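Local coordinates for cell wall surface anchor family protein (Streptococcus agalactiae serogroup V, PDB 3TW0) that probably mediates adhesion to host tissue as the tip pilin of group B streptococcal pili, through a von Willebrand factor A-type domain that binds magnesium, at residues K151-E154 with I155-Q159; F199-I203 with P204-G208; T306-F309 with N310-R314; S346-T349 with E350-C353. The protein carries 2 engineered substitutions. One frame throughout, in Å; residues are numbered along the deposited sequence.

Interaction 1: K151-E154 with I155-Q159; sequences KANE and ILETQ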
ATOM      1  N   LYS A 151       7.444  -0.478  -8.486  1.00 14.82           N
ATOM      2  CA  LYS A 151       8.137   0.639  -9.114  1.00 15.09           C
ATOM      3  C   LYS A 151       9.650   0.612  -8.838  1.00 14.93           C
ATOM      4  O   LYS A 151      10.433   0.835  -9.754  1.00 14.06           O
ATOM      5  CB  LYS A 151       7.538   2.000  -8.700  1.00 15.96           C
ATOM      6  CG  LYS A 151       8.105   3.205  -9.483  1.00 19.05           C
ATOM      7  CD  LYS A 151       7.664   3.174 -10.990  1.00 25.07           C
ATOM      8  CE  LYS A 151       8.448   4.235 -11.789  1.00 30.20           C
ATOM      9  NZ  LYS A 151       7.713   4.856 -12.968  1.00 32.13           N
ATOM     10  N   ALA A 152      10.052   0.365  -7.585  1.00 15.77           N
ATOM     11  CA  ALA A 152      11.482   0.288  -7.232  1.00 17.38           C
ATOM     12  C   ALA A 152      12.153  -0.803  -8.070  1.00 18.71           C
ATOM     13  O   ALA A 152      13.211  -0.593  -8.653  1.00 19.77           O
ATOM     14  CB  ALA A 152      11.659   0.001  -5.746  1.00 17.21           C
ATOM     15  N   ASN A 153      11.517  -1.960  -8.151  1.00 20.34           N
ATOM     16  CA  ASN A 153      12.038  -3.064  -8.962  1.00 21.54           C
ATOM     17  C   ASN A 153      12.149  -2.676 -10.434  1.00 22.59           C
ATOM     18  O   ASN A 153      13.174  -2.931 -11.101  1.00 23.00           O
ATOM     19  CB  ASN A 153      11.133  -4.285  -8.819  1.00 21.73           C
ATOM     20  CG  ASN A 153      11.718  -5.547  -9.454  1.00 22.32           C
ATOM     21  OD1 ASN A 153      12.871  -5.893  -9.237  1.00 23.40           O
ATOM     22  ND2 ASN A 153      10.909  -6.246 -10.203  1.00 22.52           N
ATOM     23  N   GLU A 154      11.091  -2.074 -10.964  1.00 22.83           N
ATOM     24  CA  GLU A 154      11.081  -1.694 -12.362  1.00 23.16           C
ATOM     25  C   GLU A 154      12.273  -0.788 -12.713  1.00 22.67           C
ATOM     26  O   GLU A 154      12.970  -1.040 -13.715  1.00 22.00           O
ATOM     27  CB  GLU A 154       9.764  -1.032 -12.722  1.00 24.67           C
ATOM     28  CG  GLU A 154       9.719  -0.423 -14.110  1.00 27.61           C
ATOM     29  CD  GLU A 154       8.402   0.267 -14.396  1.00 32.74           C
ATOM     30  OE1 GLU A 154       7.730   0.692 -13.425  1.00 31.83           O
ATOM     31  OE2 GLU A 154       8.045   0.382 -15.597  1.00 36.20           O
ATOM     32  N   ILE A 155      12.507   0.230 -11.876  1.00 21.07           N
ATOM     33  CA  ILE A 155      13.667   1.116 -11.962  1.00 20.06           C
ATOM     34  C   ILE A 155      15.000   0.332 -12.036  1.00 20.63           C
ATOM     35  O   ILE A 155      15.803   0.554 -12.938  1.00 20.63           O
ATOM     36  CB  ILE A 155      13.682   2.116 -10.775  1.00 19.05           C
ATOM     37  CG1 ILE A 155      12.653   3.240 -10.982  1.00 18.36           C
ATOM     38  CG2 ILE A 155      15.060   2.761 -10.570  1.00 20.29           C
ATOM     39  CD1 ILE A 155      12.469   4.047  -9.749  1.00 13.97           C
ATOM     40  N   LEU A 156      15.224  -0.571 -11.087  1.00 20.72           N
ATOM     41  CA  LEU A 156      16.456  -1.370 -11.066  1.00 21.75           C
ATOM     42  C   LEU A 156      16.603  -2.283 -12.306  1.00 22.68           C
ATOM     43  O   LEU A 156      17.657  -2.324 -12.931  1.00 22.62           O
ATOM     44  CB  LEU A 156      16.525  -2.177  -9.775  1.00 21.07           C
ATOM     45  CG  LEU A 156      16.869  -1.317  -8.550  1.00 22.79           C
ATOM     46  CD1 LEU A 156      16.527  -2.026  -7.267  1.00 21.52           C
ATOM     47  CD2 LEU A 156      18.348  -0.885  -8.572  1.00 22.67           C
ATOM     48  N   GLU A 157      15.538  -2.992 -12.662  1.00 23.51           N
ATOM     49  CA  GLU A 157      15.563  -3.898 -13.794  1.00 25.35           C
ATOM     50  C   GLU A 157      15.674  -3.178 -15.124  1.00 26.08           C
ATOM     51  O   GLU A 157      16.247  -3.709 -16.069  1.00 26.30           O
ATOM     52  CB  GLU A 157      14.326  -4.790 -13.799  1.00 24.94           C
ATOM     53  CG  GLU A 157      14.185  -5.590 -12.534  1.00 26.63           C
ATOM     54  CD  GLU A 157      13.441  -6.889 -12.761  1.00 29.01           C
ATOM     55  OE1 GLU A 157      12.230  -6.839 -13.083  1.00 24.58           O
ATOM     56  OE2 GLU A 157      14.096  -7.961 -12.625  1.00 29.06           O
ATOM     57  N   THR A 158      15.129  -1.971 -15.185  1.00 26.95           N
ATOM     58  CA  THR A 158      15.151  -1.131 -16.384  1.00 28.17           C
ATOM     59  C   THR A 158      16.470  -0.390 -16.537  1.00 27.03           C
ATOM     60  O   THR A 158      16.950  -0.231 -17.644  1.00 27.24           O
ATOM     61  CB  THR A 158      14.049  -0.036 -16.316  1.00 28.24           C
ATOM     62  OG1 THR A 158      12.824  -0.625 -15.872  1.00 33.77           O
ATOM     63  CG2 THR A 158      13.808   0.556 -17.681  1.00 31.46           C
ATOM     64  N   GLN A 159      17.032   0.077 -15.424  1.00 25.93           N
ATOM     65  CA  GLN A 159      18.096   1.082 -15.470  1.00 26.07           C
ATOM     66  C   GLN A 159      19.446   0.646 -14.879  1.00 25.33           C
ATOM     67  O   GLN A 159      20.445   1.329 -15.072  1.00 24.85           O
ATOM     68  CB  GLN A 159      17.652   2.367 -14.756  1.00 26.12           C
ATOM     69  CG  GLN A 159      16.394   3.033 -15.270  1.00 26.74           C
ATOM     70  CD  GLN A 159      15.992   4.206 -14.377  1.00 27.59           C
ATOM     71  OE1 GLN A 159      16.830   4.807 -13.686  1.00 27.30           O
ATOM     72  NE2 GLN A 159      14.705   4.521 -14.369  1.00 27.48           N
TER
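Ile155 and Lys151 meet at the start of the last turn of an amphipathic alpha helix, the helix 145-159 that packs on the central parallel sheet of the von Willebrand factor A fold. The amide N of Ile155 donates to Lys151 O at 3.0 Å, almost straight, and the CG1 branch of Ile155 lies against the same carbonyl oxygen. Its side chain belongs to the buried side of the helix and reaches Val14 on strand 11-18 and Leu108. Leu156 comes next, with its N bonded to Ala152 O at 3.2 Å; its CB and CG also rest near that oxygen, while the side chain packs on Val14 and on Ile168 of strand 165-172. One residue further the helix turns toward its polar side. Glu157 N bonds to Asn153 O at 2.8 Å, and CG of Glu157, anti to its own carbonyl carbon (chi1 -58°), is laid against that acceptor and the Asn153 amide. Asn153 ND2 approaches Glu157 OE1 to 3.2 Å, with the amide and carboxylate planes 31° apart. The firm polar partner of Asn153 is Tyr318, whose OH bonds to OD1. Thr158 N closes on Glu154 O, although the position of that oxygen is doubtful. Gln159 ends the helix with both ends of its amide bonded to backbone, NE2 to Leu108 O and OE1 to Leu110 N.

Interaction 2: F199-I203 with P204-G208; sequences FLNKI and PDRSG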
ATOM      1  N   PHE A 199      -0.288 -21.400  -7.855  1.00 17.68           N
ATOM      2  CA  PHE A 199       0.442 -20.135  -8.038  1.00 17.02           C
ATOM      3  C   PHE A 199       1.828 -20.255  -7.368  1.00 16.89           C
ATOM      4  O   PHE A 199       2.835 -19.904  -7.955  1.00 16.38           O
ATOM      5  CB  PHE A 199      -0.310 -18.918  -7.458  1.00 17.70           C
ATOM      6  CG  PHE A 199      -1.718 -18.710  -8.017  1.00 19.31           C
ATOM      7  CD1 PHE A 199      -2.018 -18.971  -9.363  1.00 18.83           C
ATOM      8  CD2 PHE A 199      -2.734 -18.212  -7.184  1.00 19.54           C
ATOM      9  CE1 PHE A 199      -3.315 -18.790  -9.867  1.00 17.48           C
ATOM     10  CE2 PHE A 199      -4.021 -18.027  -7.677  1.00 20.31           C
ATOM     11  CZ  PHE A 199      -4.311 -18.329  -9.040  1.00 18.23           C
ATOM     12  N   LEU A 200       1.858 -20.762  -6.133  1.00 17.20           N
ATOM     13  CA  LEU A 200       3.100 -20.931  -5.390  1.00 17.38           C
ATOM     14  C   LEU A 200       4.069 -21.866  -6.124  1.00 18.76           C
ATOM     15  O   LEU A 200       5.279 -21.667  -6.050  1.00 18.14           O
ATOM     16  CB  LEU A 200       2.823 -21.513  -4.005  1.00 17.10           C
ATOM     17  CG  LEU A 200       1.928 -20.806  -2.957  1.00 17.06           C
ATOM     18  CD1 LEU A 200       1.767 -21.692  -1.733  1.00 14.42           C
ATOM     19  CD2 LEU A 200       2.479 -19.413  -2.525  1.00 16.59           C
ATOM     20  N   ASN A 201       3.523 -22.878  -6.824  1.00 18.86           N
ATOM     21  CA  ASN A 201       4.330 -23.911  -7.462  1.00 19.15           C
ATOM     22  C   ASN A 201       5.243 -23.304  -8.499  1.00 19.43           C
ATOM     23  O   ASN A 201       6.288 -23.871  -8.819  1.00 19.00           O
ATOM     24  CB  ASN A 201       3.452 -25.048  -8.067  1.00 19.62           C
ATOM     25  CG  ASN A 201       2.925 -26.012  -7.001  1.00 21.68           C
ATOM     26  OD1 ASN A 201       3.525 -26.148  -5.946  1.00 25.27           O
ATOM     27  ND2 ASN A 201       1.807 -26.688  -7.277  1.00 19.12           N
ATOM     28  N   LYS A 202       4.885 -22.096  -8.963  1.00 19.65           N
ATOM     29  CA  LYS A 202       5.626 -21.422 -10.022  1.00 19.48           C
ATOM     30  C   LYS A 202       6.941 -20.760  -9.561  1.00 19.44           C
ATOM     31  O   LYS A 202       7.793 -20.474 -10.392  1.00 19.18           O
ATOM     32  CB  LYS A 202       4.723 -20.406 -10.758  1.00 19.64           C
ATOM     33  CG  LYS A 202       3.540 -21.034 -11.541  1.00 20.20           C
ATOM     34  CD  LYS A 202       2.701 -19.895 -12.146  1.00 21.90           C
ATOM     35  CE  LYS A 202       1.376 -20.346 -12.700  1.00 21.78           C
ATOM     36  NZ  LYS A 202       0.849 -19.243 -13.563  1.00 22.62           N
ATOM     37  N   ILE A 203       7.097 -20.530  -8.255  1.00 18.62           N
ATOM     38  CA  ILE A 203       8.335 -19.970  -7.682  1.00 19.48           C
ATOM     39  C   ILE A 203       9.166 -21.140  -7.111  1.00 19.43           C
ATOM     40  O   ILE A 203       8.596 -21.998  -6.429  1.00 18.31           O
ATOM     41  CB  ILE A 203       8.037 -18.984  -6.489  1.00 19.06           C
ATOM     42  CG1 ILE A 203       6.939 -17.971  -6.824  1.00 21.66           C
ATOM     43  CG2 ILE A 203       9.312 -18.294  -5.931  1.00 19.90           C
ATOM     44  CD1 ILE A 203       6.887 -17.469  -8.244  1.00 20.20           C
ATOM     45  N   PRO A 204      10.486 -21.174  -7.406  1.00 20.02           N
ATOM     46  CA  PRO A 204      11.371 -22.268  -6.929  1.00 19.91           C
ATOM     47  C   PRO A 204      11.110 -22.640  -5.463  1.00 20.19           C
ATOM     48  O   PRO A 204      10.820 -23.815  -5.195  1.00 21.61           O
ATOM     49  CB  PRO A 204      12.792 -21.723  -7.165  1.00 19.36           C
ATOM     50  CG  PRO A 204      12.620 -20.809  -8.390  1.00 20.73           C
ATOM     51  CD  PRO A 204      11.191 -20.266  -8.346  1.00 19.76           C
ATOM     52  N   ASP A 205      11.139 -21.677  -4.539  1.00 19.19           N
ATOM     53  CA  ASP A 205      10.944 -21.998  -3.112  1.00 18.74           C
ATOM     54  C   ASP A 205       9.490 -21.939  -2.614  1.00 17.93           C
ATOM     55  O   ASP A 205       9.258 -22.035  -1.401  1.00 18.34           O
ATOM     56  CB  ASP A 205      11.829 -21.110  -2.212  1.00 18.43           C
ATOM     57  CG  ASP A 205      11.296 -19.658  -2.103  1.00 19.72           C
ATOM     58  OD1 ASP A 205      10.223 -19.348  -2.667  1.00 23.15           O
ATOM     59  OD2 ASP A 205      11.953 -18.812  -1.483  1.00 19.75           O
ATOM     60  N   ARG A 206       8.533 -21.772  -3.524  1.00 16.96           N
ATOM     61  CA  ARG A 206       7.065 -21.763  -3.193  1.00 16.59           C
ATOM     62  C   ARG A 206       6.615 -20.689  -2.181  1.00 15.71           C
ATOM     63  O   ARG A 206       5.579 -20.854  -1.536  1.00 15.40           O
ATOM     64  CB  ARG A 206       6.544 -23.145  -2.731  1.00 15.98           C
ATOM     65  CG  ARG A 206       6.716 -24.301  -3.749  1.00 16.71           C
ATOM     66  CD  ARG A 206       5.698 -25.396  -3.402  1.00 15.76           C
ATOM     67  NE  ARG A 206       5.707 -26.576  -4.250  1.00 16.45           N
ATOM     68  CZ  ARG A 206       6.472 -27.658  -4.048  1.00 19.87           C
ATOM     69  NH1 ARG A 206       7.351 -27.674  -3.058  1.00 16.19           N
ATOM     70  NH2 ARG A 206       6.368 -28.726  -4.853  1.00 15.79           N
ATOM     71  N   SER A 207       7.390 -19.608  -2.040  1.00 16.27           N
ATOM     72  CA  SER A 207       7.110 -18.580  -1.010  1.00 16.79           C
ATOM     73  C   SER A 207       6.384 -17.364  -1.577  1.00 17.04           C
ATOM     74  O   SER A 207       6.148 -16.412  -0.845  1.00 18.66           O
ATOM     75  CB  SER A 207       8.404 -18.035  -0.397  1.00 15.37           C
ATOM     76  OG  SER A 207       9.235 -17.502  -1.405  1.00 15.03           O
ATOM     77  N   GLY A 208       6.098 -17.372  -2.869  1.00 17.77           N
ATOM     78  CA  GLY A 208       5.494 -16.190  -3.541  1.00 16.91           C
ATOM     79  C   GLY A 208       4.614 -16.553  -4.710  1.00 16.88           C
ATOM     80  O   GLY A 208       4.402 -17.740  -5.008  1.00 16.38           O
TER
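Asn201 and Arg206 join their side chains across the type I beta turn that follows helix 192-201. NE of Arg206 donates to OD1 of Asn201 at 2.8 Å. The acceptor lies at the edge of the guanidinium, close to its plane, whereas the amide is turned 70° from that plane. An extended arginine chain from CG to NE, leaving with CG anti to the carbonyl carbon (chi1 -59°), carries NE back to Asn201. The turn itself, Ile203 to Arg206, is closed by Arg206 N bonded to Ile203 O at 2.9 Å. Arg206 CA also makes a CH...O contact with Leu200 O, at 3.4 Å. Asp205 swings its carboxylate between its own backbone N and carbonyl carbon (chi1 75°), where OD1 accepts from Ser207 N at 2.9 Å, forming an Asx turn; the Ser207 hydroxyl is modelled very close to the same oxygen, so the details of that approach are doubtful. Ile203 sets CG2 3.6 Å from Pro204 CD and brings CG1 against Gly208 O. Leu200 packs its CD2 near the backbone oxygens of Arg206 and Gly208. The loop then leads along helix 302-312, where Ser207 O accepts from Asn310 and Leu200 meets Leu307.

Interaction 3: T306-F309 with N310-R314; sequences TLYF and NGNIR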
ATOM      1  N   THR A 306       3.690  -9.661   0.552  1.00 12.45           N
ATOM      2  CA  THR A 306       4.830 -10.577   0.827  1.00 13.56           C
ATOM      3  C   THR A 306       4.981 -11.611  -0.294  1.00 12.54           C
ATOM      4  O   THR A 306       6.092 -11.856  -0.786  1.00 13.54           O
ATOM      5  CB  THR A 306       4.663 -11.291   2.210  1.00 13.27           C
ATOM      6  OG1 THR A 306       4.534 -10.307   3.238  1.00 13.31           O
ATOM      7  CG2 THR A 306       5.872 -12.193   2.540  1.00 14.55           C
ATOM      8  N   LEU A 307       3.854 -12.169  -0.720  1.00 13.04           N
ATOM      9  CA  LEU A 307       3.845 -13.124  -1.804  1.00 13.69           C
ATOM     10  C   LEU A 307       4.348 -12.472  -3.084  1.00 14.46           C
ATOM     11  O   LEU A 307       5.157 -13.048  -3.821  1.00 13.77           O
ATOM     12  CB  LEU A 307       2.458 -13.736  -1.975  1.00 13.72           C
ATOM     13  CG  LEU A 307       1.947 -14.711  -0.909  1.00 14.56           C
ATOM     14  CD1 LEU A 307       0.447 -14.915  -1.084  1.00 12.64           C
ATOM     15  CD2 LEU A 307       2.703 -16.078  -0.929  1.00 14.43           C
ATOM     16  N   TYR A 308       3.913 -11.241  -3.347  1.00 14.70           N
ATOM     17  CA  TYR A 308       4.421 -10.566  -4.518  1.00 15.09           C
ATOM     18  C   TYR A 308       5.922 -10.315  -4.374  1.00 15.39           C
ATOM     19  O   TYR A 308       6.686 -10.519  -5.327  1.00 17.21           O
ATOM     20  CB  TYR A 308       3.708  -9.225  -4.784  1.00 15.44           C
ATOM     21  CG  TYR A 308       4.560  -8.405  -5.691  1.00 15.70           C
ATOM     22  CD1 TYR A 308       4.509  -8.575  -7.064  1.00 18.44           C
ATOM     23  CD2 TYR A 308       5.509  -7.543  -5.161  1.00 19.54           C
ATOM     24  CE1 TYR A 308       5.354  -7.862  -7.907  1.00 19.62           C
ATOM     25  CE2 TYR A 308       6.363  -6.827  -5.982  1.00 22.55           C
ATOM     26  CZ  TYR A 308       6.275  -6.986  -7.348  1.00 21.82           C
ATOM     27  OH  TYR A 308       7.140  -6.250  -8.129  1.00 24.28           O
ATOM     28  N   PHE A 309       6.342  -9.874  -3.192  1.00 15.28           N
ATOM     29  CA  PHE A 309       7.755  -9.607  -2.922  1.00 15.26           C
ATOM     30  C   PHE A 309       8.575 -10.873  -3.184  1.00 16.21           C
ATOM     31  O   PHE A 309       9.550 -10.856  -3.941  1.00 16.08           O
ATOM     32  CB  PHE A 309       7.944  -9.132  -1.481  1.00 14.59           C
ATOM     33  CG  PHE A 309       9.378  -8.813  -1.118  1.00 14.17           C
ATOM     34  CD1 PHE A 309       9.908  -7.530  -1.334  1.00 15.48           C
ATOM     35  CD2 PHE A 309      10.205  -9.799  -0.550  1.00 15.81           C
ATOM     36  CE1 PHE A 309      11.257  -7.243  -1.009  1.00 18.40           C
ATOM     37  CE2 PHE A 309      11.530  -9.523  -0.231  1.00 14.47           C
ATOM     38  CZ  PHE A 309      12.055  -8.246  -0.437  1.00 14.96           C
ATOM     39  N   ASN A 310       8.146 -11.972  -2.563  1.00 16.80           N
ATOM     40  CA  ASN A 310       8.879 -13.228  -2.641  1.00 16.51           C
ATOM     41  C   ASN A 310       8.856 -13.856  -4.029  1.00 16.71           C
ATOM     42  O   ASN A 310       9.752 -14.597  -4.391  1.00 16.55           O
ATOM     43  CB  ASN A 310       8.365 -14.225  -1.592  1.00 16.22           C
ATOM     44  CG  ASN A 310       8.794 -13.861  -0.172  1.00 16.08           C
ATOM     45  OD1 ASN A 310       9.753 -13.119   0.020  1.00 16.24           O
ATOM     46  ND2 ASN A 310       8.080 -14.388   0.833  1.00 15.36           N
ATOM     47  N   GLY A 311       7.834 -13.561  -4.810  1.00 17.46           N
ATOM     48  CA  GLY A 311       7.717 -14.103  -6.152  1.00 16.82           C
ATOM     49  C   GLY A 311       8.507 -13.345  -7.203  1.00 17.66           C
ATOM     50  O   GLY A 311       8.962 -13.938  -8.189  1.00 17.92           O
ATOM     51  N   ASN A 312       8.668 -12.038  -7.018  1.00 16.67           N
ATOM     52  CA  ASN A 312       9.093 -11.153  -8.116  1.00 16.62           C
ATOM     53  C   ASN A 312      10.279 -10.239  -7.772  1.00 17.23           C
ATOM     54  O   ASN A 312      10.942  -9.713  -8.679  1.00 17.27           O
ATOM     55  CB  ASN A 312       7.892 -10.298  -8.610  1.00 17.07           C
ATOM     56  CG  ASN A 312       6.681 -11.138  -9.010  1.00 16.22           C
ATOM     57  OD1 ASN A 312       6.551 -11.510 -10.169  1.00 20.94           O
ATOM     58  ND2 ASN A 312       5.784 -11.436  -8.055  1.00 16.69           N
ATOM     59  N   ILE A 313      10.534 -10.034  -6.474  1.00 17.33           N
ATOM     60  CA  ILE A 313      11.629  -9.184  -6.032  1.00 19.48           C
ATOM     61  C   ILE A 313      12.801  -9.976  -5.479  1.00 20.44           C
ATOM     62  O   ILE A 313      13.897  -9.828  -5.965  1.00 21.01           O
ATOM     63  CB  ILE A 313      11.220  -8.168  -4.934  1.00 19.20           C
ATOM     64  CG1 ILE A 313       9.938  -7.409  -5.303  1.00 22.01           C
ATOM     65  CG2 ILE A 313      12.390  -7.225  -4.593  1.00 18.42           C
ATOM     66  CD1 ILE A 313      10.035  -6.489  -6.493  1.00 22.15           C
ATOM     67  N   ARG A 314      12.554 -10.767  -4.437  1.00 21.84           N
ATOM     68  CA  ARG A 314      13.599 -11.533  -3.730  1.00 23.83           C
ATOM     69  C   ARG A 314      14.462 -12.374  -4.681  1.00 24.12           C
ATOM     70  O   ARG A 314      15.681 -12.375  -4.544  1.00 24.27           O
ATOM     71  CB  ARG A 314      12.973 -12.428  -2.663  1.00 24.21           C
ATOM     72  CG  ARG A 314      13.977 -13.121  -1.755  1.00 26.78           C
ATOM     73  CD  ARG A 314      13.275 -14.009  -0.727  1.00 30.12           C
ATOM     74  NE  ARG A 314      13.752 -13.584   0.577  1.00 38.03           N
ATOM     75  CZ  ARG A 314      13.041 -12.904   1.473  1.00 37.13           C
ATOM     76  NH1 ARG A 314      11.771 -12.622   1.265  1.00 36.88           N
ATOM     77  NH2 ARG A 314      13.609 -12.543   2.608  1.00 38.33           N
TER
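The backbone of helix 302-312 runs in alpha-helical i to i+4 bonds, Asn310 N to Thr306 O and Gly311 N to Leu307 O, until Phe309 O at the C-terminal end accepts from both Ile313 N and Arg314 N, which arrive from opposite faces of its carbonyl plane. Two aromatic side chains, Tyr308 and Phe309, then frame Ile313. CB of Ile313 stands over one face of the Phe309 ring, 4.2 Å from its centroid, in a CH-pi contact shifted toward the rim, while CG2 touches CE1 at 3.8 Å. The other branch goes to the tyrosine: CG1 lies 3.7 Å from CE2 of Tyr308, and CD1 extends on toward the phenol oxygen. With CG anti to the backbone N (chi1 -179°), the Phe309 ring projects outward from the helix, presenting its edge to Asn310 OD1 and to Arg314 NH1. Arg314 NH1 sits 3.4 Å from Phe309 CE2, in a guanidinium turned 77° from the ring. Asn312 folds back so that ND2 donates to Tyr308 O at 3.0 Å, in the carbonyl plane and on a lone pair, with an N-H...O angle of 166°. Its OD1 accepts from Gln211 N, which ties the helix end to the loop after helix 192-201. Tyr308 and Phe309 also pack on helix 145-159, and Phe309 and Ile313 reach Ile320 of strand 319-324; such a helix, laid with its apolar side on a parallel sheet, is characteristic of the von Willebrand factor A domain, an alpha/beta Rossmann-like fold.

Interaction 4: S346-T349 with E350-C353; sequences SSKT and ENYC. Engineered in segment 350-353: Cys353 (natural residue Thr).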
ATOM      1  N   SER A 346      12.108  -7.845   3.557  1.00 19.17           N
ATOM      2  CA  SER A 346      13.513  -7.466   3.604  1.00 19.85           C
ATOM      3  C   SER A 346      14.321  -8.689   3.194  1.00 21.01           C
ATOM      4  O   SER A 346      13.810  -9.815   3.253  1.00 20.52           O
ATOM      5  CB  SER A 346      13.902  -7.056   5.021  1.00 19.88           C
ATOM      6  OG  SER A 346      13.083  -6.005   5.504  1.00 16.27           O
ATOM      7  N   SER A 347      15.558  -8.465   2.762  1.00 22.93           N
ATOM      8  CA  SER A 347      16.463  -9.546   2.370  1.00 25.29           C
ATOM      9  C   SER A 347      16.575 -10.644   3.423  1.00 26.13           C
ATOM     10  O   SER A 347      16.429 -11.813   3.106  1.00 26.91           O
ATOM     11  CB  SER A 347      17.852  -8.990   2.049  1.00 25.31           C
ATOM     12  OG  SER A 347      17.818  -8.260   0.850  1.00 25.21           O
ATOM     13  N   LYS A 348      16.850 -10.273   4.663  1.00 27.98           N
ATOM     14  CA  LYS A 348      16.774 -11.231   5.772  1.00 30.34           C
ATOM     15  C   LYS A 348      16.296 -10.558   7.045  1.00 30.95           C
ATOM     16  O   LYS A 348      16.153  -9.319   7.087  1.00 31.42           O
ATOM     17  CB  LYS A 348      18.108 -11.967   6.014  1.00 31.37           C
ATOM     18  CG  LYS A 348      19.383 -11.192   5.675  1.00 34.01           C
ATOM     19  CD  LYS A 348      20.025 -11.736   4.387  1.00 37.60           C
ATOM     20  CE  LYS A 348      21.037 -10.761   3.744  1.00 39.82           C
ATOM     21  NZ  LYS A 348      21.912  -9.984   4.731  1.00 41.98           N
ATOM     22  N   THR A 349      16.062 -11.373   8.070  1.00 31.01           N
ATOM     23  CA  THR A 349      15.563 -10.933   9.360  1.00 31.48           C
ATOM     24  C   THR A 349      16.263  -9.672   9.894  1.00 31.63           C
ATOM     25  O   THR A 349      15.595  -8.725  10.321  1.00 30.97           O
ATOM     26  CB  THR A 349      15.568 -12.115  10.395  1.00 32.07           C
ATOM     27  OG1 THR A 349      14.350 -12.853  10.263  1.00 32.73           O
ATOM     28  CG2 THR A 349      15.673 -11.626  11.845  1.00 32.18           C
ATOM     29  N   GLU A 350      17.596  -9.657   9.838  1.00 31.50           N
ATOM     30  CA  GLU A 350      18.379  -8.545  10.378  1.00 31.57           C
ATOM     31  C   GLU A 350      18.478  -7.336   9.429  1.00 30.42           C
ATOM     32  O   GLU A 350      19.172  -6.336   9.735  1.00 30.54           O
ATOM     33  CB  GLU A 350      19.781  -9.030  10.784  1.00 32.44           C
ATOM     34  CG  GLU A 350      20.727  -9.285   9.610  1.00 35.21           C
ATOM     35  CD  GLU A 350      20.693 -10.725   9.103  1.00 39.89           C
ATOM     36  OE1 GLU A 350      19.784 -11.500   9.493  1.00 41.85           O
ATOM     37  OE2 GLU A 350      21.598 -11.084   8.316  1.00 42.10           O
ATOM     38  N   ASN A 351      17.821  -7.425   8.274  1.00 28.94           N
ATOM     39  CA  ASN A 351      17.777  -6.277   7.373  1.00 27.49           C
ATOM     40  C   ASN A 351      16.508  -5.459   7.574  1.00 26.16           C
ATOM     41  O   ASN A 351      16.297  -4.471   6.884  1.00 26.08           O
ATOM     42  CB  ASN A 351      17.980  -6.687   5.920  1.00 27.61           C
ATOM     43  CG  ASN A 351      19.389  -7.201   5.659  1.00 30.22           C
ATOM     44  OD1 ASN A 351      20.386  -6.608   6.095  1.00 31.93           O
ATOM     45  ND2 ASN A 351      19.479  -8.297   4.936  1.00 31.34           N
ATOM     46  N   TYR A 352      15.663  -5.898   8.500  1.00 23.95           N
ATOM     47  CA  TYR A 352      14.726  -5.011   9.143  1.00 22.79           C
ATOM     48  C   TYR A 352      15.375  -4.363  10.391  1.00 22.45           C
ATOM     49  O   TYR A 352      15.822  -5.064  11.274  1.00 22.62           O
ATOM     50  CB  TYR A 352      13.416  -5.711   9.565  1.00 21.81           C
ATOM     51  CG  TYR A 352      12.638  -4.774  10.475  1.00 21.27           C
ATOM     52  CD1 TYR A 352      12.127  -3.583   9.968  1.00 20.50           C
ATOM     53  CD2 TYR A 352      12.500  -5.021  11.855  1.00 17.95           C
ATOM     54  CE1 TYR A 352      11.449  -2.669  10.775  1.00 20.06           C
ATOM     55  CE2 TYR A 352      11.793  -4.084  12.692  1.00 21.04           C
ATOM     56  CZ  TYR A 352      11.295  -2.904  12.122  1.00 19.51           C
ATOM     57  OH  TYR A 352      10.616  -1.950  12.854  1.00 17.18           O
ATOM     58  N   CYS A 353      15.409  -3.032  10.458  1.00 21.53           N
ATOM     59  CA  CYS A 353      15.913  -2.333  11.638  1.00 21.13           C
ATOM     60  C   CYS A 353      14.890  -1.282  12.026  1.00 21.13           C
ATOM     61  O   CYS A 353      14.338  -0.598  11.149  1.00 20.50           O
ATOM     62  CB  CYS A 353      17.258  -1.639  11.339  1.00 20.81           C
ATOM     63  SG  CYS A 353      18.569  -2.683  10.633  1.00 24.06           S
TER
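Asn351 N is satisfied by Lys348 O at 2.8 Å, the firmer of two backbone bonds that close this short 3-10 turn. A weak second bond, Tyr352 N to Thr349 O at 3.4 Å, follows as the chain straightens into strand 352-354. On the exposed side, Lys348 and Glu350 form a long salt bridge, NZ to OE2 at 3.8 Å, and CG of Lys348 also lies close to that carboxylate oxygen. The glutamate's carboxylate is brought toward Lys348 by a first torsion of 75°, which sets CG between its backbone N and carbonyl carbon, and a further bend at chi2. The lysine chain is bent too, and passes obliquely over the side chain of Asn351. Both serine hydroxyls have partners on strand 319-324: Ser346 OG is bonded to Thr322 OG1, and also to Met342 O, and Ser347 OG to Ile320 N, while Ser347 O accepts from Arg314. The engineered Cys353 forms a disulfide with Cys360. The turn thus connects helix 335-344 to strand 352-354, an outermost strand of the parallel sheet within this chain, which pairs with strand 319-324 and is flanked by helix 358-366.

The four contacts follow one another along the chain, each a local turn or helix end in the von Willebrand factor A domain or the loops leaving its helices. Interaction 3 is the hub. It touches interaction 1, centres 14 Å apart, where Ile313 packs on Asn153; interaction 2, 10 Å away, through Ser207, Leu200 and Leu307; and interaction 4, again 14 Å away, through Arg314 and the Ser347 carbonyl. Interactions 1, 2 and 4 do not touch one another, their centres being 21 to 22 Å apart. Helix 302-312 therefore packs against helix 145-159 and the end region of helix 192-201, and contacts the loop leading into edge strand 352-354.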